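Side-chain contacts in 4-hydroxybutyrate CoA-transferase (Porphyromonas gingivalis, PDB 3D3U), which probably transfers coenzyme A between acyl-CoA thioesters and short-chain carboxylic acids such as acetate: residues A[200-205]-A[393-398]; A[246-249]-A[253-256]; A[340-345]-A[383-388]; A[406-411]-A[424-429]. All blocks are in the same frame, centred on the assembly; numbering follows the deposited sequence.

Contact 1: A[200-205]-A[393-398]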
loop_
_atom_site.group_PDB
_atom_site.type_symbol
_atom_site.label_atom_id
_atom_site.label_comp_id
_atom_site.label_asym_id
_atom_site.label_seq_id
_atom_site.Cartn_x
_atom_site.Cartn_y
_atom_site.Cartn_z
ATOM N N GLY A 200 -7.129 10.472 15.639
ATOM C CA GLY A 200 -5.707 10.757 15.694
ATOM C C GLY A 200 -5.227 10.999 17.095
ATOM O O GLY A 200 -4.268 10.413 17.518
ATOM N N GLN A 201 -5.911 11.829 17.849
ATOM C CA GLN A 201 -5.410 12.140 19.160
ATOM C C GLN A 201 -5.436 10.985 20.102
ATOM O O GLN A 201 -4.493 10.767 20.866
ATOM C CB GLN A 201 -6.209 13.206 19.812
ATOM C CG GLN A 201 -5.466 13.783 20.969
ATOM C CD GLN A 201 -4.379 14.750 20.433
ATOM O OE1 GLN A 201 -4.404 15.094 19.210
ATOM N NE2 GLN A 201 -3.461 15.215 21.322
ATOM N N ASN A 202 -6.520 10.251 20.105
ATOM C CA ASN A 202 -6.524 9.065 20.960
ATOM C C ASN A 202 -5.445 8.016 20.631
ATOM O O ASN A 202 -5.056 7.277 21.523
ATOM C CB ASN A 202 -7.863 8.345 20.923
ATOM C CG ASN A 202 -8.988 9.134 21.544
ATOM O OD1 ASN A 202 -9.619 9.957 20.913
ATOM N ND2 ASN A 202 -9.304 8.788 22.780
ATOM N N CYS A 203 -5.019 7.903 19.364
ATOM C CA CYS A 203 -4.033 6.851 19.010
ATOM C C CYS A 203 -2.686 7.158 19.630
ATOM O O CYS A 203 -2.001 6.240 20.151
ATOM C CB CYS A 203 -3.778 6.780 17.528
ATOM S SG CYS A 203 -5.176 6.102 16.693
ATOM N N ALA A 204 -2.363 8.462 19.574
ATOM C CA ALA A 204 -1.150 8.979 20.051
ATOM C C ALA A 204 -0.868 8.658 21.512
ATOM O O ALA A 204 0.339 8.590 21.923
ATOM C CB ALA A 204 -1.141 10.426 19.809
ATOM N N SER A 205 -1.924 8.409 22.303
ATOM C CA SER A 205 -1.672 7.897 23.683
ATOM C C SER A 205 -1.196 6.466 23.794
ATOM O O SER A 205 -1.073 5.966 24.913
ATOM C CB SER A 205 -2.913 7.880 24.558
ATOM O OG SER A 205 -4.038 8.261 23.833
ATOM N N TYR A 393 -14.534 8.566 20.264
ATOM C CA TYR A 393 -14.985 8.645 21.648
ATOM C C TYR A 393 -14.021 7.965 22.533
ATOM O O TYR A 393 -14.281 7.895 23.747
ATOM C CB TYR A 393 -16.383 8.061 21.902
ATOM C CG TYR A 393 -17.396 8.870 21.218
ATOM C CD1 TYR A 393 -17.856 10.076 21.785
ATOM C CD2 TYR A 393 -17.846 8.509 19.956
ATOM C CE1 TYR A 393 -18.789 10.878 21.159
ATOM C CE2 TYR A 393 -18.752 9.329 19.283
ATOM C CZ TYR A 393 -19.216 10.509 19.900
ATOM O OH TYR A 393 -20.168 11.268 19.235
ATOM N N GLY A 394 -12.929 7.447 21.992
ATOM C CA GLY A 394 -11.898 6.998 22.935
ATOM C C GLY A 394 -11.399 5.636 22.649
ATOM O O GLY A 394 -11.624 5.133 21.529
ATOM N N VAL A 395 -10.743 5.045 23.656
ATOM C CA VAL A 395 -9.907 3.846 23.478
ATOM C C VAL A 395 -10.575 2.612 24.029
ATOM O O VAL A 395 -11.394 2.738 24.863
ATOM C CB VAL A 395 -8.569 4.037 24.122
ATOM C CG1 VAL A 395 -7.705 2.839 23.868
ATOM C CG2 VAL A 395 -7.839 5.262 23.498
ATOM N N ALA A 396 -10.290 1.417 23.499
ATOM C CA ALA A 396 -10.758 0.138 24.078
ATOM C C ALA A 396 -9.666 -0.864 24.008
ATOM O O ALA A 396 -9.230 -1.136 22.927
ATOM C CB ALA A 396 -11.959 -0.405 23.335
ATOM N N ARG A 397 -9.261 -1.406 25.156
ATOM C CA ARG A 397 -8.265 -2.452 25.221
ATOM C C ARG A 397 -8.913 -3.783 25.053
ATOM O O ARG A 397 -9.862 -4.128 25.779
ATOM C CB ARG A 397 -7.490 -2.470 26.528
ATOM C CG ARG A 397 -6.492 -3.720 26.778
ATOM C CD ARG A 397 -5.587 -3.546 28.071
ATOM N NE ARG A 397 -5.231 -2.113 28.120
ATOM C CZ ARG A 397 -5.994 -1.143 28.673
ATOM N NH1 ARG A 397 -5.634 0.156 28.596
ATOM N NH2 ARG A 397 -7.116 -1.489 29.325
ATOM N N LEU A 398 -8.335 -4.526 24.093
ATOM C CA LEU A 398 -8.708 -5.906 23.766
ATOM C C LEU A 398 -7.705 -7.020 24.187
ATOM O O LEU A 398 -8.156 -7.999 24.866
ATOM C CB LEU A 398 -9.119 -6.047 22.299
ATOM C CG LEU A 398 -10.313 -5.216 21.793
ATOM C CD1 LEU A 398 -10.983 -5.811 20.531
ATOM C CD2 LEU A 398 -11.372 -4.940 22.860
#
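Asn202, on the last turns of helix 194-204, lays its side chain over the backbone of Gly394 and against one branch of Val395, where strand 394-397 begins. The van der Waals part is small and built on one residue. Asn202 CG sits 3.9 Å from Gly394 CA, with the flat amide end nearer still to the glycine, while Asn202 CB lies 4.0 Å from Val395 CG2. With Val395 CG1 anti to the backbone N (chi1 -177°), CG2 is the methyl left to face the helix, and it also comes within 4.0 Å of Asn202 O. Gly394 has backbone angles that favour glycine, and it offers the amide a bare main chain to lie on.

The polar part stays within the helix end. Ser205 OG donates to Asn202 O at 2.7 Å, approaching from above the carbonyl plane, 45° out of it.

Strand 394-397 is the outermost of its mixed sheet and pairs antiparallel with strand 388-391, whose Val390 touches both Asn202 and Cys203. The helix thus covers two neighbouring strands at the sheet margin. Its approach to strand 394-397 is probably mainly van der Waals, and the Ser205-Asn202 bond takes no part in that joint.

Contact 2: A[246-249]-A[253-256]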
loop_
_atom_site.group_PDB
_atom_site.type_symbol
_atom_site.label_atom_id
_atom_site.label_comp_id
_atom_site.label_asym_id
_atom_site.label_seq_id
_atom_site.Cartn_x
_atom_site.Cartn_y
_atom_site.Cartn_z
ATOM N N MET A 246 6.377 12.820 4.658
ATOM C CA MET A 246 7.370 13.799 4.215
ATOM C C MET A 246 7.497 14.901 5.222
ATOM O O MET A 246 8.580 15.317 5.643
ATOM C CB MET A 246 7.004 14.357 2.823
ATOM C CG MET A 246 7.958 15.465 2.250
ATOM S SD MET A 246 7.430 15.846 0.606
ATOM C CE MET A 246 5.780 16.524 0.908
ATOM N N ARG A 247 6.327 15.293 5.614
ATOM C CA ARG A 247 6.080 16.364 6.492
ATOM C C ARG A 247 6.803 16.092 7.864
ATOM O O ARG A 247 7.432 16.970 8.495
ATOM C CB ARG A 247 4.528 16.440 6.644
ATOM C CG ARG A 247 3.979 17.847 6.686
ATOM C CD ARG A 247 3.125 18.216 7.949
ATOM N NE ARG A 247 2.412 17.087 8.585
ATOM C CZ ARG A 247 1.321 16.578 8.087
ATOM N NH1 ARG A 247 0.832 17.097 6.967
ATOM N NH2 ARG A 247 0.727 15.561 8.680
ATOM N N MET A 248 6.685 14.872 8.347
ATOM C CA MET A 248 7.210 14.635 9.617
ATOM C C MET A 248 8.681 14.333 9.494
ATOM O O MET A 248 9.447 14.574 10.433
ATOM C CB MET A 248 6.525 13.433 10.153
ATOM C CG MET A 248 5.115 13.616 10.254
ATOM S SD MET A 248 4.688 14.543 11.739
ATOM C CE MET A 248 3.122 15.256 10.991
ATOM N N ILE A 249 9.093 13.753 8.372
ATOM C CA ILE A 249 10.494 13.535 8.186
ATOM C C ILE A 249 11.060 14.914 8.216
ATOM O O ILE A 249 11.937 15.177 9.004
ATOM C CB ILE A 249 10.802 12.840 6.898
ATOM C CG1 ILE A 249 10.258 11.416 6.973
ATOM C CG2 ILE A 249 12.365 12.935 6.654
ATOM C CD1 ILE A 249 10.311 10.644 5.686
ATOM N N ILE A 253 10.711 14.705 13.311
ATOM C CA ILE A 253 10.078 13.615 14.028
ATOM C C ILE A 253 10.295 12.223 13.452
ATOM O O ILE A 253 10.624 11.314 14.208
ATOM C CB ILE A 253 8.609 13.927 14.231
ATOM C CG1 ILE A 253 8.490 15.265 14.976
ATOM C CG2 ILE A 253 7.912 12.878 15.030
ATOM C CD1 ILE A 253 9.427 15.486 16.310
ATOM N N ILE A 254 10.140 12.001 12.156
ATOM C CA ILE A 254 10.475 10.624 11.656
ATOM C C ILE A 254 11.938 10.511 11.333
ATOM O O ILE A 254 12.401 11.245 10.476
ATOM C CB ILE A 254 9.646 10.271 10.437
ATOM C CG1 ILE A 254 8.322 9.715 10.917
ATOM C CG2 ILE A 254 10.252 9.172 9.696
ATOM C CD1 ILE A 254 7.202 10.282 10.305
ATOM N N ASN A 255 12.671 9.641 12.029
ATOM C CA ASN A 255 14.127 9.496 11.804
ATOM C C ASN A 255 14.668 8.059 11.951
ATOM O O ASN A 255 15.837 7.753 11.630
ATOM C CB ASN A 255 14.944 10.461 12.631
ATOM C CG ASN A 255 14.723 10.304 14.169
ATOM O OD1 ASN A 255 14.659 11.339 14.884
ATOM N ND2 ASN A 255 14.635 9.052 14.694
ATOM N N GLY A 256 13.788 7.167 12.419
ATOM C CA GLY A 256 14.140 5.775 12.688
ATOM C C GLY A 256 15.513 5.654 13.265
ATOM O O GLY A 256 16.265 4.880 12.772
HETATM O O HOH W 1 13.969 13.676 10.507
#
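Met248 and Ile249, near the end of helix 243-251, meet Ile254 of the chain that has just turned back toward them. The backbone supplies the direct polar link: Ile254 N donates to Met248 O at 3.2 Å. The N-H points nearly straight at the oxygen, 166° at the hydrogen, but arrives from above the carbonyl plane, 65° out of it.

A water makes the second polar link. It donates to Ile249 O and to Ile254 O, each at 2.9 Å, so two carbonyls that could not bond to each other are joined through one molecule.

The apolar contacts split Ile254 into two branches. Its CD1 lies against Met248 CB, with Met248 CG 3.9 Å off, while its CG2 packs on Ile249 CG1 at 3.5 Å. Ile254 CG2 stands anti to the backbone N, and CG1 lies beside that N, which sends the two arms to different helix residues. The Met248 chain bends at chi2 (-80°), carrying its thioether away from the loop; this residue also touches Leu225 of helix 219-226.

Ile249 and Ile254 both rest on Val266 of strand 266-268, and the backbone of Ile253 bonds to that of Leu234, so the turn is held against that strand and the loop at Leu234. The contact is buried, and its chemistry suits that: carbonyls near the helix end are met by a loop N-H and a water, while the isoleucine branches fill in around them with hydrocarbon.

Contact 3: A[340-345]-A[383-388]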
loop_
_atom_site.group_PDB
_atom_site.type_symbol
_atom_site.label_atom_id
_atom_site.label_comp_id
_atom_site.label_asym_id
_atom_site.label_seq_id
_atom_site.Cartn_x
_atom_site.Cartn_y
_atom_site.Cartn_z
ATOM N N ASP A 340 -1.704 -8.576 7.549
ATOM C CA ASP A 340 -0.294 -8.883 7.570
ATOM C C ASP A 340 0.325 -8.150 8.735
ATOM O O ASP A 340 1.031 -8.776 9.577
ATOM C CB ASP A 340 0.343 -8.402 6.280
ATOM C CG ASP A 340 -0.041 -9.291 5.099
ATOM O OD1 ASP A 340 0.022 -8.765 3.916
ATOM O OD2 ASP A 340 -0.381 -10.519 5.299
ATOM N N PHE A 341 0.034 -6.842 8.797
ATOM C CA PHE A 341 0.528 -5.982 9.849
ATOM C C PHE A 341 -0.065 -6.231 11.241
ATOM O O PHE A 341 0.629 -6.084 12.215
ATOM C CB PHE A 341 0.376 -4.543 9.425
ATOM C CG PHE A 341 1.498 -4.063 8.640
ATOM C CD1 PHE A 341 2.717 -3.816 9.241
ATOM C CD2 PHE A 341 1.383 -3.851 7.299
ATOM C CE1 PHE A 341 3.807 -3.365 8.540
ATOM C CE2 PHE A 341 2.516 -3.375 6.530
ATOM C CZ PHE A 341 3.684 -3.115 7.156
ATOM N N LEU A 342 -1.326 -6.646 11.353
ATOM C CA LEU A 342 -1.827 -7.153 12.653
ATOM C C LEU A 342 -0.916 -8.179 13.293
ATOM O O LEU A 342 -0.532 -8.015 14.470
ATOM C CB LEU A 342 -3.217 -7.798 12.534
ATOM C CG LEU A 342 -4.434 -7.104 13.154
ATOM C CD1 LEU A 342 -4.685 -5.680 12.461
ATOM C CD2 LEU A 342 -5.716 -8.026 13.118
ATOM N N ARG A 343 -0.650 -9.233 12.495
ATOM C CA ARG A 343 0.089 -10.448 12.823
ATOM C C ARG A 343 1.568 -10.101 13.165
ATOM O O ARG A 343 2.163 -10.566 14.154
ATOM C CB ARG A 343 0.062 -11.392 11.559
ATOM C CG ARG A 343 -1.206 -12.312 11.190
ATOM C CD ARG A 343 -0.892 -13.575 10.208
ATOM N NE ARG A 343 -0.399 -14.774 10.924
ATOM C CZ ARG A 343 -1.114 -15.410 11.897
ATOM N NH1 ARG A 343 -0.660 -16.492 12.580
ATOM N NH2 ARG A 343 -2.329 -14.922 12.213
ATOM N N GLY A 344 2.132 -9.280 12.279
ATOM C CA GLY A 344 3.485 -8.919 12.315
ATOM C C GLY A 344 3.673 -7.945 13.413
ATOM O O GLY A 344 4.728 -7.999 14.065
ATOM N N ALA A 345 2.699 -7.058 13.682
ATOM C CA ALA A 345 2.788 -6.204 14.922
ATOM C C ALA A 345 2.820 -7.040 16.191
ATOM O O ALA A 345 3.438 -6.618 17.193
ATOM C CB ALA A 345 1.707 -5.168 15.041
ATOM N N ARG A 383 -11.485 -12.483 16.614
ATOM C CA ARG A 383 -10.951 -11.547 17.753
ATOM C C ARG A 383 -9.495 -11.495 18.301
ATOM O O ARG A 383 -8.998 -10.366 18.422
ATOM C CB ARG A 383 -11.878 -11.576 19.006
ATOM C CG ARG A 383 -11.690 -12.815 19.930
ATOM C CD ARG A 383 -11.783 -14.130 19.159
ATOM N NE ARG A 383 -12.294 -15.227 19.961
ATOM C CZ ARG A 383 -13.552 -15.643 19.931
ATOM N NH1 ARG A 383 -13.945 -16.658 20.707
ATOM N NH2 ARG A 383 -14.417 -15.024 19.126
ATOM N N ASN A 384 -8.911 -12.654 18.727
ATOM C CA ASN A 384 -7.439 -12.944 18.948
ATOM C C ASN A 384 -6.509 -12.414 17.842
ATOM O O ASN A 384 -5.576 -13.116 17.369
ATOM C CB ASN A 384 -7.267 -14.447 18.934
ATOM C CG ASN A 384 -8.276 -15.117 18.013
ATOM O OD1 ASN A 384 -8.290 -14.903 16.795
ATOM N ND2 ASN A 384 -9.167 -15.899 18.621
ATOM N N GLU A 385 -6.850 -11.182 17.427
ATOM C CA GLU A 385 -6.288 -10.371 16.344
ATOM C C GLU A 385 -5.764 -8.983 16.955
ATOM O O GLU A 385 -4.535 -8.815 17.120
ATOM C CB GLU A 385 -7.331 -10.237 15.181
ATOM C CG GLU A 385 -7.102 -11.047 13.898
ATOM C CD GLU A 385 -6.363 -12.397 14.060
ATOM O OE1 GLU A 385 -6.519 -13.023 15.142
ATOM O OE2 GLU A 385 -5.636 -12.860 13.081
ATOM N N VAL A 386 -6.653 -8.069 17.384
ATOM C CA VAL A 386 -6.320 -6.646 17.615
ATOM C C VAL A 386 -6.163 -6.282 19.094
ATOM O O VAL A 386 -6.829 -6.885 19.939
ATOM C CB VAL A 386 -7.455 -5.843 16.974
ATOM C CG1 VAL A 386 -7.133 -4.383 16.805
ATOM C CG2 VAL A 386 -7.826 -6.502 15.603
ATOM N N ASP A 387 -5.307 -5.313 19.442
ATOM C CA ASP A 387 -5.070 -5.030 20.890
ATOM C C ASP A 387 -5.782 -3.822 21.347
ATOM O O ASP A 387 -6.199 -3.756 22.469
ATOM C CB ASP A 387 -3.589 -4.824 21.236
ATOM C CG ASP A 387 -2.673 -5.803 20.551
ATOM O OD1 ASP A 387 -3.125 -6.964 20.396
ATOM O OD2 ASP A 387 -1.513 -5.493 20.113
ATOM N N TYR A 388 -5.869 -2.846 20.471
ATOM C CA TYR A 388 -6.673 -1.655 20.716
ATOM C C TYR A 388 -7.632 -1.257 19.588
ATOM O O TYR A 388 -7.430 -1.609 18.437
ATOM C CB TYR A 388 -5.797 -0.448 20.964
ATOM C CG TYR A 388 -4.926 -0.663 22.084
ATOM C CD1 TYR A 388 -3.619 -0.959 21.895
ATOM C CD2 TYR A 388 -5.419 -0.561 23.350
ATOM C CE1 TYR A 388 -2.807 -1.162 22.930
ATOM C CE2 TYR A 388 -4.608 -0.774 24.462
ATOM C CZ TYR A 388 -3.295 -1.082 24.243
ATOM O OH TYR A 388 -2.482 -1.313 25.345
#
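Leu342 of helix 338-345 points at the loop that leads into strand 388-391 and crosses the side chain of Glu385 at about a right angle. One methyl does the touching. Leu342 CD2 sits 3.4 Å from both Glu385 CB and Glu385 CG, resting on the aliphatic stem of the acid, and it also meets Val386 CG2 at 3.6 Å. Val386 has CG1 anti to its backbone N (chi1 -166°), leaving CG2 as the branch that comes alongside the leucine. The same methyl is therefore shared between a glutamate stem and a valine branch.

Beyond the leucine, the Glu385 carboxylate heads out toward Arg343, one residue further along the helix. Arg343 leaves the helix to the side, and a bend at chi3 (84°) swings its guanidinium round toward the acid. Glu385 OE2 lies at the edge of the guanidinium, near its plane, 4.0 Å from Arg343 NH2, with the two planes 29° apart. This is a long salt bridge, edge-on but not in close contact.

Leu342 also touches Asn311 of strand 307-311, and Val386 touches Met355 of strand 352-356, so the pair sits over the neighbouring parallel strands of the C-terminal family region. Asp387 makes its own salt bridge to Lys346. The contact is thus graded: hydrocarbon on the inner side, charge on the outer, where Arg343 is exposed and the long ion pair probably adds little to the hold of the hydrocarbon contact.

Contact 4: A[406-411]-A[424-429]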
loop_
_atom_site.group_PDB
_atom_site.type_symbol
_atom_site.label_atom_id
_atom_site.label_comp_id
_atom_site.label_asym_id
_atom_site.label_seq_id
_atom_site.Cartn_x
_atom_site.Cartn_y
_atom_site.Cartn_z
ATOM N N ARG A 406 -14.619 -6.923 26.371
ATOM C CA ARG A 406 -14.418 -6.536 24.971
ATOM C C ARG A 406 -15.755 -5.928 24.446
ATOM O O ARG A 406 -15.787 -4.819 23.885
ATOM C CB ARG A 406 -13.966 -7.753 24.159
ATOM C CG ARG A 406 -12.671 -8.419 24.644
ATOM C CD ARG A 406 -12.445 -9.920 24.163
ATOM N NE ARG A 406 -11.884 -10.055 22.819
ATOM C CZ ARG A 406 -10.581 -9.978 22.577
ATOM N NH1 ARG A 406 -9.733 -9.797 23.594
ATOM N NH2 ARG A 406 -10.100 -10.065 21.327
ATOM N N ALA A 407 -16.853 -6.649 24.709
ATOM C CA ALA A 407 -18.215 -6.212 24.459
ATOM C C ALA A 407 -18.461 -4.739 24.868
ATOM O O ALA A 407 -18.844 -3.841 24.027
ATOM C CB ALA A 407 -19.166 -7.111 25.229
ATOM N N GLU A 408 -18.255 -4.493 26.168
ATOM C CA GLU A 408 -18.697 -3.254 26.697
ATOM C C GLU A 408 -17.585 -2.154 26.702
ATOM O O GLU A 408 -17.878 -0.970 26.803
ATOM C CB GLU A 408 -19.613 -3.498 27.928
ATOM C CG GLU A 408 -19.122 -3.160 29.297
ATOM C CD GLU A 408 -17.809 -3.848 29.609
ATOM O OE1 GLU A 408 -17.684 -4.439 30.735
ATOM O OE2 GLU A 408 -16.900 -3.800 28.740
ATOM N N ALA A 409 -16.337 -2.530 26.465
ATOM C CA ALA A 409 -15.321 -1.562 26.586
ATOM C C ALA A 409 -15.439 -0.855 25.260
ATOM O O ALA A 409 -15.089 0.353 25.098
ATOM C CB ALA A 409 -14.002 -2.225 26.723
ATOM N N LEU A 410 -15.902 -1.622 24.273
ATOM C CA LEU A 410 -16.124 -1.128 22.904
ATOM C C LEU A 410 -17.328 -0.203 22.941
ATOM O O LEU A 410 -17.271 0.928 22.422
ATOM C CB LEU A 410 -16.543 -2.270 22.002
ATOM C CG LEU A 410 -15.752 -2.725 20.801
ATOM C CD1 LEU A 410 -14.884 -1.587 20.311
ATOM C CD2 LEU A 410 -14.911 -3.942 21.146
ATOM N N THR A 411 -18.418 -0.709 23.534
ATOM C CA THR A 411 -19.678 0.018 23.567
ATOM C C THR A 411 -19.460 1.428 24.126
ATOM O O THR A 411 -20.119 2.372 23.741
ATOM C CB THR A 411 -20.682 -0.723 24.462
ATOM O OG1 THR A 411 -21.168 -1.866 23.767
ATOM C CG2 THR A 411 -21.914 0.141 24.787
ATOM N N GLU A 424 -27.996 -2.885 25.618
ATOM C CA GLU A 424 -29.126 -3.800 25.609
ATOM C C GLU A 424 -28.682 -5.212 25.167
ATOM O O GLU A 424 -29.007 -6.188 25.817
ATOM C CB GLU A 424 -30.157 -3.220 24.649
ATOM C CG GLU A 424 -31.544 -3.754 24.793
ATOM C CD GLU A 424 -31.949 -3.837 26.232
ATOM O OE1 GLU A 424 -32.231 -2.767 26.830
ATOM O OE2 GLU A 424 -31.990 -4.979 26.747
ATOM N N GLU A 425 -27.894 -5.303 24.097
ATOM C CA GLU A 425 -27.433 -6.587 23.562
ATOM C C GLU A 425 -26.567 -7.369 24.528
ATOM O O GLU A 425 -26.761 -8.563 24.655
ATOM C CB GLU A 425 -26.675 -6.398 22.238
ATOM C CG GLU A 425 -26.866 -7.501 21.208
ATOM C CD GLU A 425 -28.291 -7.500 20.700
ATOM O OE1 GLU A 425 -28.704 -6.419 20.216
ATOM O OE2 GLU A 425 -29.015 -8.533 20.833
ATOM N N ILE A 426 -25.603 -6.708 25.174
ATOM C CA ILE A 426 -24.739 -7.336 26.193
ATOM C C ILE A 426 -25.582 -7.978 27.266
ATOM O O ILE A 426 -25.289 -9.088 27.668
ATOM C CB ILE A 426 -23.791 -6.312 26.866
ATOM C CG1 ILE A 426 -22.753 -5.873 25.848
ATOM C CG2 ILE A 426 -23.142 -6.863 28.207
ATOM C CD1 ILE A 426 -21.701 -4.970 26.440
ATOM N N ARG A 427 -26.604 -7.262 27.737
ATOM C CA ARG A 427 -27.454 -7.769 28.775
ATOM C C ARG A 427 -28.025 -9.120 28.327
ATOM O O ARG A 427 -27.939 -10.090 29.100
ATOM C CB ARG A 427 -28.530 -6.753 29.181
ATOM C CG ARG A 427 -28.364 -6.109 30.603
ATOM C CD ARG A 427 -28.292 -7.107 31.819
ATOM N NE ARG A 427 -29.361 -6.915 32.834
ATOM C CZ ARG A 427 -29.742 -7.835 33.759
ATOM N NH1 ARG A 427 -30.743 -7.579 34.603
ATOM N NH2 ARG A 427 -29.135 -9.024 33.821
ATOM N N ARG A 428 -28.528 -9.218 27.086
ATOM C CA ARG A 428 -29.029 -10.519 26.526
ATOM C C ARG A 428 -27.867 -11.413 26.037
ATOM O O ARG A 428 -27.707 -11.728 24.860
ATOM C CB ARG A 428 -30.152 -10.322 25.471
ATOM C CG ARG A 428 -29.742 -9.949 24.014
ATOM C CD ARG A 428 -29.372 -11.147 23.099
ATOM N NE ARG A 428 -30.461 -12.134 22.839
ATOM C CZ ARG A 428 -30.834 -13.204 23.626
ATOM N NH1 ARG A 428 -31.832 -14.009 23.235
ATOM N NH2 ARG A 428 -30.230 -13.478 24.791
ATOM N N ARG A 429 -27.039 -11.810 26.991
ATOM C CA ARG A 429 -25.790 -12.459 26.709
ATOM C C ARG A 429 -25.172 -12.637 28.058
ATOM O O ARG A 429 -24.009 -13.016 28.110
ATOM C CB ARG A 429 -24.861 -11.527 25.944
ATOM C CG ARG A 429 -24.561 -11.927 24.533
ATOM C CD ARG A 429 -25.670 -11.710 23.526
ATOM N NE ARG A 429 -25.207 -12.034 22.167
ATOM C CZ ARG A 429 -25.180 -13.272 21.631
ATOM N NH1 ARG A 429 -24.742 -13.440 20.389
ATOM N NH2 ARG A 429 -25.591 -14.338 22.331
#
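Two consecutive helices, 403-413 and 418-427, fold back on each other near the C-terminus, running in roughly opposite directions, and Ile426 of the second is the residue that meets the first. Its chain is extended, with CD1 anti to CA (chi2 -175°), which carries the terminal methyl across to the 403-413 helix. Ile426 CD1 lies 3.5 Å from Ala407 CB, and Ile426 CG1 follows at 3.8 Å. The small alanine leaves room for this approach. A turn further on, Thr411 OG1 is 4.1 Å from Ile426 CD1, the two side chains running antiparallel past one another. Glu408 also borders the methyl, though its modelled distance is too short to trust.

Thr411 is turned back on its own helix: OG1 donates to Ala407 O at 3.1 Å, tilted 35° from the carbonyl plane. Thr411 N donates to that oxygen as well, at 3.2 Å and from the opposite face, so one carbonyl is held by two bonds from a single residue. Thr411 also touches Leu422 and Glu423 of the partner helix. With the threonine hydroxyl committed to its own backbone, the joint between 406-411 and 424-429 is mostly carbon, and Ile426 supplies the second helix's share.

How the contacts relate
Contact 2 is the buried one and stands apart, its nearest atoms about 11 Å from contact 1 and about 26 Å from contact 4; it is also alone in mixing a direct backbone bond, a water bridge and hydrocarbon. The other three are partly buried and adjoin one another on one side of the chain's centre. Contact 1 lies on strand 394-397 and contact 3 on the loop leading into its neighbour 388-391; the two meet where Leu398 N probably bonds to Asp387 O. Contact 4 follows on through helix 403-413, whose Arg406 reaches the backbone of both Leu398 and Arg383. Charge spans the segments only in contact 3; contacts 1 and 4 join theirs mainly by van der Waals packing.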